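Long-range contacts in Hsp70/Hsp90 co-chaperone CNS1 (Saccharomyces cerevisiae, PDB 6HFM), which works as a co-chaperone of Hsp90 and Hsp70, stimulating the ATPase of the Hsp70 SSA1 but not that of Hsp90: residues Ala51-Pro56 with Ile141-Lys146; Val67-Thr72 with Thr120-Leu125; Glu106-Gly111 with Ser129-Leu134. All blocks are in the same frame, centred on the assembly; numbering follows the deposited sequence.

Contact 1 of 3, residues Ala51-Pro56 with Ile141-Lys146; sequences ALIMYP and IYIVPK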
loop_
_atom_site.group_PDB
_atom_site.type_symbol
_atom_site.label_atom_id
_atom_site.label_comp_id
_atom_site.label_asym_id
_atom_site.label_seq_id
_atom_site.Cartn_x
_atom_site.Cartn_y
_atom_site.Cartn_z
ATOM N N ALA A 51 3.191 -1.745 -5.575
ATOM C CA ALA A 51 2.030 -1.153 -4.909
ATOM C C ALA A 51 0.741 -1.383 -5.683
ATOM O O ALA A 51 0.694 -1.194 -6.908
ATOM C CB ALA A 51 2.240 0.337 -4.696
ATOM N N LEU A 52 -0.298 -1.802 -4.957
ATOM C CA LEU A 52 -1.671 -1.793 -5.441
ATOM C C LEU A 52 -2.347 -0.552 -4.873
ATOM O O LEU A 52 -2.348 -0.346 -3.656
ATOM C CB LEU A 52 -2.415 -3.050 -4.985
ATOM C CG LEU A 52 -1.965 -4.362 -5.623
ATOM C CD1 LEU A 52 -2.585 -5.549 -4.903
ATOM C CD2 LEU A 52 -2.328 -4.405 -7.101
ATOM N N ILE A 53 -2.908 0.281 -5.753
ATOM C CA ILE A 53 -3.578 1.515 -5.342
ATOM C C ILE A 53 -5.054 1.353 -5.684
ATOM O O ILE A 53 -5.423 1.338 -6.853
ATOM C CB ILE A 53 -2.963 2.769 -6.013
ATOM C CG1 ILE A 53 -1.453 2.849 -5.711
ATOM C CG2 ILE A 53 -3.650 4.040 -5.529
ATOM C CD1 ILE A 53 -0.581 2.353 -6.837
ATOM N N MET A 54 -5.881 1.218 -4.650
ATOM C CA MET A 54 -7.306 0.936 -4.799
ATOM C C MET A 54 -8.103 2.236 -4.747
ATOM O O MET A 54 -7.840 3.095 -3.906
ATOM C CB MET A 54 -7.798 0.017 -3.672
ATOM C CG MET A 54 -6.922 -1.194 -3.373
ATOM S SD MET A 54 -6.591 -2.232 -4.807
ATOM C CE MET A 54 -8.237 -2.818 -5.195
ATOM N N TYR A 55 -9.079 2.366 -5.647
ATOM C CA TYR A 55 -10.046 3.466 -5.627
ATOM C C TYR A 55 -11.431 2.837 -5.450
ATOM O O TYR A 55 -12.179 2.694 -6.424
ATOM C CB TYR A 55 -9.970 4.280 -6.927
ATOM C CG TYR A 55 -8.575 4.720 -7.314
ATOM C CD1 TYR A 55 -7.981 5.838 -6.725
ATOM C CD2 TYR A 55 -7.847 4.023 -8.279
ATOM C CE1 TYR A 55 -6.706 6.249 -7.083
ATOM C CE2 TYR A 55 -6.574 4.430 -8.645
ATOM C CZ TYR A 55 -6.005 5.539 -8.041
ATOM O OH TYR A 55 -4.737 5.940 -8.395
ATOM N N PRO A 56 -11.775 2.437 -4.209
ATOM C CA PRO A 56 -12.998 1.639 -4.000
ATOM C C PRO A 56 -14.307 2.335 -4.395
ATOM O O PRO A 56 -15.232 1.660 -4.865
ATOM C CB PRO A 56 -12.966 1.314 -2.497
ATOM C CG PRO A 56 -12.012 2.292 -1.894
ATOM C CD PRO A 56 -11.010 2.603 -2.960
ATOM N N ILE A 141 -2.813 0.330 -0.757
ATOM C CA ILE A 141 -3.356 1.595 -0.244
ATOM C C ILE A 141 -4.728 1.836 -0.866
ATOM O O ILE A 141 -5.018 1.348 -1.968
ATOM C CB ILE A 141 -2.389 2.802 -0.460
ATOM C CG1 ILE A 141 -2.298 3.235 -1.923
ATOM C CG2 ILE A 141 -1.003 2.473 0.080
ATOM C CD1 ILE A 141 -1.609 4.573 -2.115
ATOM N N TYR A 142 -5.558 2.576 -0.136
ATOM C CA TYR A 142 -6.893 2.962 -0.583
ATOM C C TYR A 142 -6.938 4.478 -0.674
ATOM O O TYR A 142 -6.699 5.166 0.317
ATOM C CB TYR A 142 -7.965 2.453 0.399
ATOM C CG TYR A 142 -7.944 0.948 0.591
ATOM C CD1 TYR A 142 -8.722 0.110 -0.204
ATOM C CD2 TYR A 142 -7.110 0.359 1.546
ATOM C CE1 TYR A 142 -8.689 -1.275 -0.047
ATOM C CE2 TYR A 142 -7.074 -1.019 1.718
ATOM C CZ TYR A 142 -7.855 -1.833 0.918
ATOM O OH TYR A 142 -7.800 -3.198 1.092
ATOM N N ILE A 143 -7.242 4.999 -1.864
ATOM C CA ILE A 143 -7.369 6.442 -2.071
ATOM C C ILE A 143 -8.860 6.765 -2.148
ATOM O O ILE A 143 -9.564 6.275 -3.035
ATOM C CB ILE A 143 -6.574 6.901 -3.317
ATOM C CG1 ILE A 143 -5.072 6.769 -3.024
ATOM C CG2 ILE A 143 -6.922 8.340 -3.690
ATOM C CD1 ILE A 143 -4.144 7.127 -4.170
ATOM N N VAL A 144 -9.337 7.553 -1.183
ATOM C CA VAL A 144 -10.770 7.868 -1.043
ATOM C C VAL A 144 -10.946 9.365 -0.774
ATOM O O VAL A 144 -10.318 9.900 0.128
ATOM C CB VAL A 144 -11.407 7.070 0.122
ATOM C CG1 VAL A 144 -12.906 7.347 0.223
ATOM C CG2 VAL A 144 -11.175 5.574 -0.067
ATOM N N PRO A 145 -11.822 10.048 -1.535
ATOM C CA PRO A 145 -12.051 11.462 -1.216
ATOM C C PRO A 145 -12.435 11.688 0.246
ATOM O O PRO A 145 -13.197 10.896 0.805
ATOM C CB PRO A 145 -13.216 11.837 -2.131
ATOM C CG PRO A 145 -13.077 10.919 -3.295
ATOM C CD PRO A 145 -12.578 9.623 -2.725
ATOM N N LYS A 146 -11.895 12.743 0.855
ATOM C CA LYS A 146 -12.221 13.102 2.237
ATOM C C LYS A 146 -13.737 13.131 2.479
ATOM O O LYS A 146 -14.218 12.624 3.492
ATOM C CB LYS A 146 -11.596 14.463 2.590
ATOM C CG LYS A 146 -11.820 14.924 4.027
ATOM C CD LYS A 146 -11.151 16.269 4.288
ATOM C CE LYS A 146 -11.848 17.035 5.403
ATOM N NZ LYS A 146 -11.369 18.443 5.484
#

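Contact 2 of 3, residues Val67-Thr72 with Thr120-Leu125; sequences VSELTT and TFHDIL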
loop_
_atom_site.group_PDB
_atom_site.type_symbol
_atom_site.label_atom_id
_atom_site.label_comp_id
_atom_site.label_asym_id
_atom_site.label_seq_id
_atom_site.Cartn_x
_atom_site.Cartn_y
_atom_site.Cartn_z
ATOM N N VAL A 67 8.033 0.841 -6.098
ATOM C CA VAL A 67 7.950 2.004 -5.222
ATOM C C VAL A 67 9.043 1.865 -4.170
ATOM O O VAL A 67 9.092 0.862 -3.464
ATOM C CB VAL A 67 6.577 2.078 -4.511
ATOM C CG1 VAL A 67 6.519 3.253 -3.540
ATOM C CG2 VAL A 67 5.451 2.180 -5.536
ATOM N N SER A 68 9.912 2.870 -4.064
ATOM C CA SER A 68 10.933 2.884 -3.015
ATOM C C SER A 68 10.311 3.160 -1.653
ATOM O O SER A 68 9.413 3.990 -1.534
ATOM C CB SER A 68 11.984 3.964 -3.284
ATOM O OG SER A 68 12.804 4.151 -2.141
ATOM N N GLU A 69 10.843 2.500 -0.621
ATOM C CA GLU A 69 10.449 2.762 0.772
ATOM C C GLU A 69 10.645 4.221 1.224
ATOM O O GLU A 69 9.998 4.662 2.163
ATOM C CB GLU A 69 11.221 1.844 1.726
ATOM C CG GLU A 69 12.706 2.158 1.824
ATOM C CD GLU A 69 13.471 1.194 2.697
ATOM O OE1 GLU A 69 12.865 0.539 3.573
ATOM O OE2 GLU A 69 14.701 1.079 2.493
ATOM N N LEU A 70 11.565 4.947 0.585
ATOM C CA LEU A 70 11.784 6.365 0.903
ATOM C C LEU A 70 10.775 7.318 0.254
ATOM O O LEU A 70 10.792 8.521 0.540
ATOM C CB LEU A 70 13.211 6.779 0.527
ATOM C CG LEU A 70 14.347 6.020 1.222
ATOM C CD1 LEU A 70 15.674 6.606 0.775
ATOM C CD2 LEU A 70 14.236 6.072 2.739
ATOM N N THR A 71 9.912 6.797 -0.618
ATOM C CA THR A 71 8.804 7.569 -1.189
ATOM C C THR A 71 7.806 7.947 -0.087
ATOM O O THR A 71 7.474 7.110 0.762
ATOM C CB THR A 71 8.060 6.746 -2.263
ATOM O OG1 THR A 71 8.993 6.212 -3.208
ATOM C CG2 THR A 71 7.047 7.599 -3.017
ATOM N N THR A 72 7.332 9.193 -0.095
ATOM C CA THR A 72 6.269 9.602 0.826
ATOM C C THR A 72 4.897 9.260 0.259
ATOM O O THR A 72 4.733 9.066 -0.944
ATOM C CB THR A 72 6.288 11.108 1.156
ATOM O OG1 THR A 72 6.047 11.872 -0.032
ATOM C CG2 THR A 72 7.623 11.504 1.794
ATOM N N THR A 120 7.030 8.588 5.080
ATOM C CA THR A 120 7.575 7.613 4.140
ATOM C C THR A 120 6.970 6.234 4.405
ATOM O O THR A 120 6.542 5.927 5.523
ATOM C CB THR A 120 9.100 7.484 4.249
ATOM O OG1 THR A 120 9.448 7.006 5.554
ATOM C CG2 THR A 120 9.789 8.826 3.971
ATOM N N PHE A 121 6.943 5.394 3.374
ATOM C CA PHE A 121 6.477 4.024 3.562
ATOM C C PHE A 121 7.390 3.246 4.514
ATOM O O PHE A 121 6.897 2.436 5.301
ATOM C CB PHE A 121 6.259 3.327 2.220
ATOM C CG PHE A 121 5.066 3.863 1.478
ATOM C CD1 PHE A 121 3.772 3.583 1.929
ATOM C CD2 PHE A 121 5.221 4.680 0.363
ATOM C CE1 PHE A 121 2.662 4.097 1.271
ATOM C CE2 PHE A 121 4.108 5.190 -0.302
ATOM C CZ PHE A 121 2.831 4.905 0.159
ATOM N N HIS A 122 8.694 3.527 4.484
ATOM C CA HIS A 122 9.628 2.957 5.469
ATOM C C HIS A 122 9.134 3.200 6.894
ATOM O O HIS A 122 9.076 2.273 7.701
ATOM C CB HIS A 122 11.046 3.551 5.313
ATOM C CG HIS A 122 11.998 3.145 6.400
ATOM N ND1 HIS A 122 12.205 3.910 7.529
ATOM C CD2 HIS A 122 12.784 2.053 6.537
ATOM C CE1 HIS A 122 13.085 3.309 8.311
ATOM N NE2 HIS A 122 13.451 2.179 7.735
ATOM N N ASP A 123 8.799 4.452 7.202
ATOM C CA ASP A 123 8.374 4.808 8.558
ATOM C C ASP A 123 7.031 4.186 8.947
ATOM O O ASP A 123 6.869 3.745 10.083
ATOM C CB ASP A 123 8.369 6.331 8.749
ATOM C CG ASP A 123 9.785 6.924 8.826
ATOM O OD1 ASP A 123 10.784 6.166 8.825
ATOM O OD2 ASP A 123 9.903 8.160 8.912
ATOM N N ILE A 124 6.088 4.120 8.004
ATOM C CA ILE A 124 4.788 3.474 8.259
ATOM C C ILE A 124 4.942 1.980 8.563
ATOM O O ILE A 124 4.350 1.476 9.514
ATOM C CB ILE A 124 3.807 3.694 7.082
ATOM C CG1 ILE A 124 3.412 5.172 7.014
ATOM C CG2 ILE A 124 2.556 2.818 7.216
ATOM C CD1 ILE A 124 2.759 5.580 5.712
ATOM N N LEU A 125 5.744 1.283 7.765
ATOM C CA LEU A 125 5.931 -0.164 7.940
ATOM C C LEU A 125 6.791 -0.525 9.160
ATOM O O LEU A 125 6.678 -1.644 9.663
ATOM C CB LEU A 125 6.533 -0.796 6.673
ATOM C CG LEU A 125 5.760 -0.673 5.347
ATOM C CD1 LEU A 125 6.540 -1.317 4.208
ATOM C CD2 LEU A 125 4.369 -1.268 5.432
#

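Contact 3 of 3, residues Glu106-Gly111 with Ser129-Leu134; sequences ETKAGG and SPDVPL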
loop_
_atom_site.group_PDB
_atom_site.type_symbol
_atom_site.label_atom_id
_atom_site.label_comp_id
_atom_site.label_asym_id
_atom_site.label_seq_id
_atom_site.Cartn_x
_atom_site.Cartn_y
_atom_site.Cartn_z
ATOM N N GLU A 106 -4.656 -0.933 5.489
ATOM C CA GLU A 106 -5.163 -1.958 6.392
ATOM C C GLU A 106 -4.112 -2.282 7.457
ATOM O O GLU A 106 -2.913 -2.324 7.159
ATOM C CB GLU A 106 -5.536 -3.210 5.596
ATOM C CG GLU A 106 -6.222 -4.305 6.398
ATOM C CD GLU A 106 -6.644 -5.501 5.554
ATOM O OE1 GLU A 106 -6.838 -5.354 4.322
ATOM O OE2 GLU A 106 -6.808 -6.596 6.134
ATOM N N THR A 107 -4.559 -2.514 8.692
ATOM C CA THR A 107 -3.660 -2.886 9.791
ATOM C C THR A 107 -3.670 -4.399 10.006
ATOM O O THR A 107 -4.494 -5.113 9.432
ATOM C CB THR A 107 -4.053 -2.182 11.107
ATOM O OG1 THR A 107 -5.360 -2.603 11.513
ATOM C CG2 THR A 107 -4.035 -0.674 10.946
ATOM N N LYS A 108 -2.768 -4.896 10.847
ATOM C CA LYS A 108 -2.724 -6.331 11.139
ATOM C C LYS A 108 -4.047 -6.823 11.746
ATOM O O LYS A 108 -4.464 -7.945 11.485
ATOM C CB LYS A 108 -1.549 -6.687 12.063
ATOM C CG LYS A 108 -1.273 -8.187 12.108
ATOM C CD LYS A 108 -0.082 -8.547 12.976
ATOM C CE LYS A 108 0.047 -10.056 13.106
ATOM N NZ LYS A 108 1.183 -10.442 13.988
ATOM N N ALA A 109 -4.711 -5.967 12.527
ATOM C CA ALA A 109 -6.015 -6.297 13.113
ATOM C C ALA A 109 -7.159 -6.405 12.092
ATOM O O ALA A 109 -8.222 -6.924 12.421
ATOM C CB ALA A 109 -6.376 -5.274 14.183
ATOM N N GLY A 110 -6.949 -5.919 10.868
ATOM C CA GLY A 110 -7.998 -5.875 9.848
ATOM C C GLY A 110 -8.786 -4.576 9.847
ATOM O O GLY A 110 -9.795 -4.463 9.138
ATOM N N GLY A 111 -8.338 -3.598 10.640
ATOM C CA GLY A 111 -8.886 -2.248 10.623
ATOM C C GLY A 111 -8.209 -1.374 9.585
ATOM O O GLY A 111 -7.399 -1.854 8.790
ATOM N N SER A 129 3.398 -0.282 16.694
ATOM C CA SER A 129 1.978 0.063 16.764
ATOM C C SER A 129 1.800 1.492 16.259
ATOM O O SER A 129 2.516 2.382 16.733
ATOM C CB SER A 129 1.470 -0.043 18.200
ATOM O OG SER A 129 1.239 -1.395 18.547
ATOM N N PRO A 130 0.891 1.747 15.316
ATOM C CA PRO A 130 0.042 0.750 14.632
ATOM C C PRO A 130 0.811 -0.133 13.646
ATOM O O PRO A 130 1.713 0.352 12.953
ATOM C CB PRO A 130 -0.975 1.605 13.880
ATOM C CG PRO A 130 -0.335 2.941 13.744
ATOM C CD PRO A 130 0.591 3.122 14.893
ATOM N N ASP A 131 0.432 -1.409 13.596
ATOM C CA ASP A 131 1.107 -2.420 12.781
ATOM C C ASP A 131 0.453 -2.443 11.398
ATOM O O ASP A 131 -0.657 -2.953 11.244
ATOM C CB ASP A 131 1.007 -3.791 13.474
ATOM C CG ASP A 131 1.936 -4.848 12.874
ATOM O OD1 ASP A 131 2.626 -4.588 11.862
ATOM O OD2 ASP A 131 1.972 -5.969 13.438
ATOM N N VAL A 132 1.147 -1.877 10.408
ATOM C CA VAL A 132 0.640 -1.738 9.035
ATOM C C VAL A 132 1.454 -2.675 8.130
ATOM O O VAL A 132 2.624 -2.379 7.848
ATOM C CB VAL A 132 0.765 -0.278 8.545
ATOM C CG1 VAL A 132 0.326 -0.134 7.092
ATOM C CG2 VAL A 132 -0.057 0.650 9.437
ATOM N N PRO A 133 0.852 -3.797 7.664
ATOM C CA PRO A 133 1.631 -4.767 6.881
ATOM C C PRO A 133 1.729 -4.529 5.375
ATOM O O PRO A 133 0.913 -3.813 4.782
ATOM C CB PRO A 133 0.887 -6.101 7.118
ATOM C CG PRO A 133 -0.152 -5.827 8.138
ATOM C CD PRO A 133 -0.449 -4.371 8.061
ATOM N N LEU A 134 2.728 -5.172 4.771
ATOM C CA LEU A 134 2.675 -5.530 3.363
ATOM C C LEU A 134 1.682 -6.684 3.195
ATOM O O LEU A 134 1.479 -7.494 4.111
ATOM C CB LEU A 134 4.053 -5.958 2.843
ATOM C CG LEU A 134 5.177 -4.917 2.814
ATOM C CD1 LEU A 134 6.461 -5.571 2.328
ATOM C CD2 LEU A 134 4.810 -3.738 1.935
HETATM O O HOH W 1 -1.468 -2.245 4.901
HETATM O O HOH W 2 3.272 -8.314 13.697
#

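Contact 1 of 3, residues Ala51-Pro56 with Ile141-Lys146
Ile143 packs beside Ile53 and Tyr55. Ile143 CB lies 3.8 Å from Tyr55 CE1, approaching the ring obliquely, and CG2 stays against the same ring carbon. With CG1 beside the backbone N (chi1 -69°), the other branch runs along Ile53, whose CG2 is 4.0 Å from Ile143 CG1. The tip closes tightest: Ile143 CD1 to Ile53 CG2 is 3.4 Å, shorter than usual van der Waals contact. Shortening this residue to alanine would remove both branches beyond CB and is likely to leave a gap beside Ile53 CG2 and along part of the Tyr55 ring. Ile141 CG1 extends this apolar face, which helix 73-82 meets through Leu76 and Val80. On the other face Met54 CB lies 3.6 Å from Tyr142 CD1, and Trp152 and Trp156 also meet the Tyr142 ring. The backbones are joined by Ile141 N to Leu52 O, Met54 N to Ile141 O at 2.8 Å and Ile143 N to Met54 O at 2.9 Å, all nearly straight. Met54 thus bonds on both flanks of Tyr142, the pattern of parallel strands, here 47-55 and 139-145 within the mixed sheet of the Cns1/TTC4 Wheel domain.

Contact 2 of 3, residues Val67-Thr72 with Thr120-Leu125
Phe121 makes the close-packed side of this contact, where its ring lies against the chain from Val67 to Thr72. Phe121 CD2 comes within 3.3 Å of Thr71 O, approaching obliquely, while Val67 CG1 reaches the same carbon from farther off. Tyr49, Val73, Leu76 and Leu139 also touch this ring, so its surroundings are those of a buried core residue. The same carbonyl serves the backbone: Phe121 N donates to Thr71 O at 3.2 Å, nearly in line with the C=O bond. His122 N donates to Glu69 O at 2.9 Å, meeting that carbonyl at a bent C=O...N angle of 135°. These two N-H groups belong to the first turn of helix 121-126, and the carbonyls that take them lie in or at the end of the type I beta turn Ser68-Thr71. Thr120 is the N-cap of that helix, its OG1 set between backbone N and carbonyl carbon (chi1 63°) and accepting from Asp123 N at 3.1 Å.

Toward the surface the fit slackens. The Thr120 CG2 methyl stands 3.6 Å from Leu70 O and meets Thr72 CG2 only at 4.1 Å; Leu70 itself is exposed. Between these extremes, Glu69 runs alongside the partly exposed His122 with the carboxylate and imidazole planes 80° apart, OE1 lying at the ring edge near CD2. That carboxylate forms a salt bridge with Arg16 and accepts from Leu47 N. His122 ND1 donates in its ring plane to Asp123 OD1, which restrains the rotation of the imidazole.

Contact 3 of 3, residues Glu106-Gly111 with Ser129-Leu134
Lys108 N donates to Asp131 O at 2.9 Å, with an N-H...O angle of 153° and the donor nearly on the C=O axis, the one direct hydrogen bond between the two loops. The first loop is the tip of a beta hairpin joining strands 101-106 and 112-114: a type I turn, Thr107-Gly110, followed by a G1 bulge. The evidence is the bond pair Gly110 N to Thr107 O and Thr107 N to Gly111 O, the latter 2.9 Å, together with the positive phi of Gly110 (91°), where a CB would press on the preceding carbonyl.

The second loop, which has a cis peptide bond before Pro130, lies along the Glu106-Lys108 side of the hairpin tip. Pro133 brings CD to 3.3 Å from Glu106 O, and its CG lies near Lys108 N. Val132 CG1 also faces Glu106 O, more loosely. The carboxylate of Glu106 is held by salt bridges to Lys140, Arg164 and Arg165.

Asp131 and Lys108 cross at the surface. Asp131 CG lies anti to the backbone N (chi1 -167°), which carries OD2 to 3.3 Å from Lys108 CD, so the carboxylate meets the aliphatic chain before the ammonium group. Its OD1 is hydrogen-bonded to Thr19 OG1, and the Asp131 side chain is about 3 Å from a bound magnesium ion, whose site includes Asn17 and Leu125. Lys108 NZ stays 4.6 Å from Asp131 OD2, beyond a salt bridge, so the opposite charges probably attract only at a distance. A water closes the interval, donating to Asp131 OD2 at 2.7 Å and accepting from Lys108 NZ at 3.0 Å.

In the fold
Contact 1 is the buried one, a pairing of strands inside the mixed sheet. The other two are partly buried: contact 2 joins a strand end and turn to a helix start, contact 3 a hairpin tip to a loop. Contact 2 adjoins contact 1 through neighbouring strands 47-55 and 60-68: Ala51 CB meets Val67 CG2 at 3.8 Å. The helix of contact 2 runs into the loop of contact 3 and packs on it, Ile124 CG2 being 3.7 Å from Val132 CG1. The chemistry follows this placement: repeated backbone bonds and branched aliphatics in contact 1, capping and an aromatic core in contact 2, and one bond plus a water-bridged charge pair in contact 3.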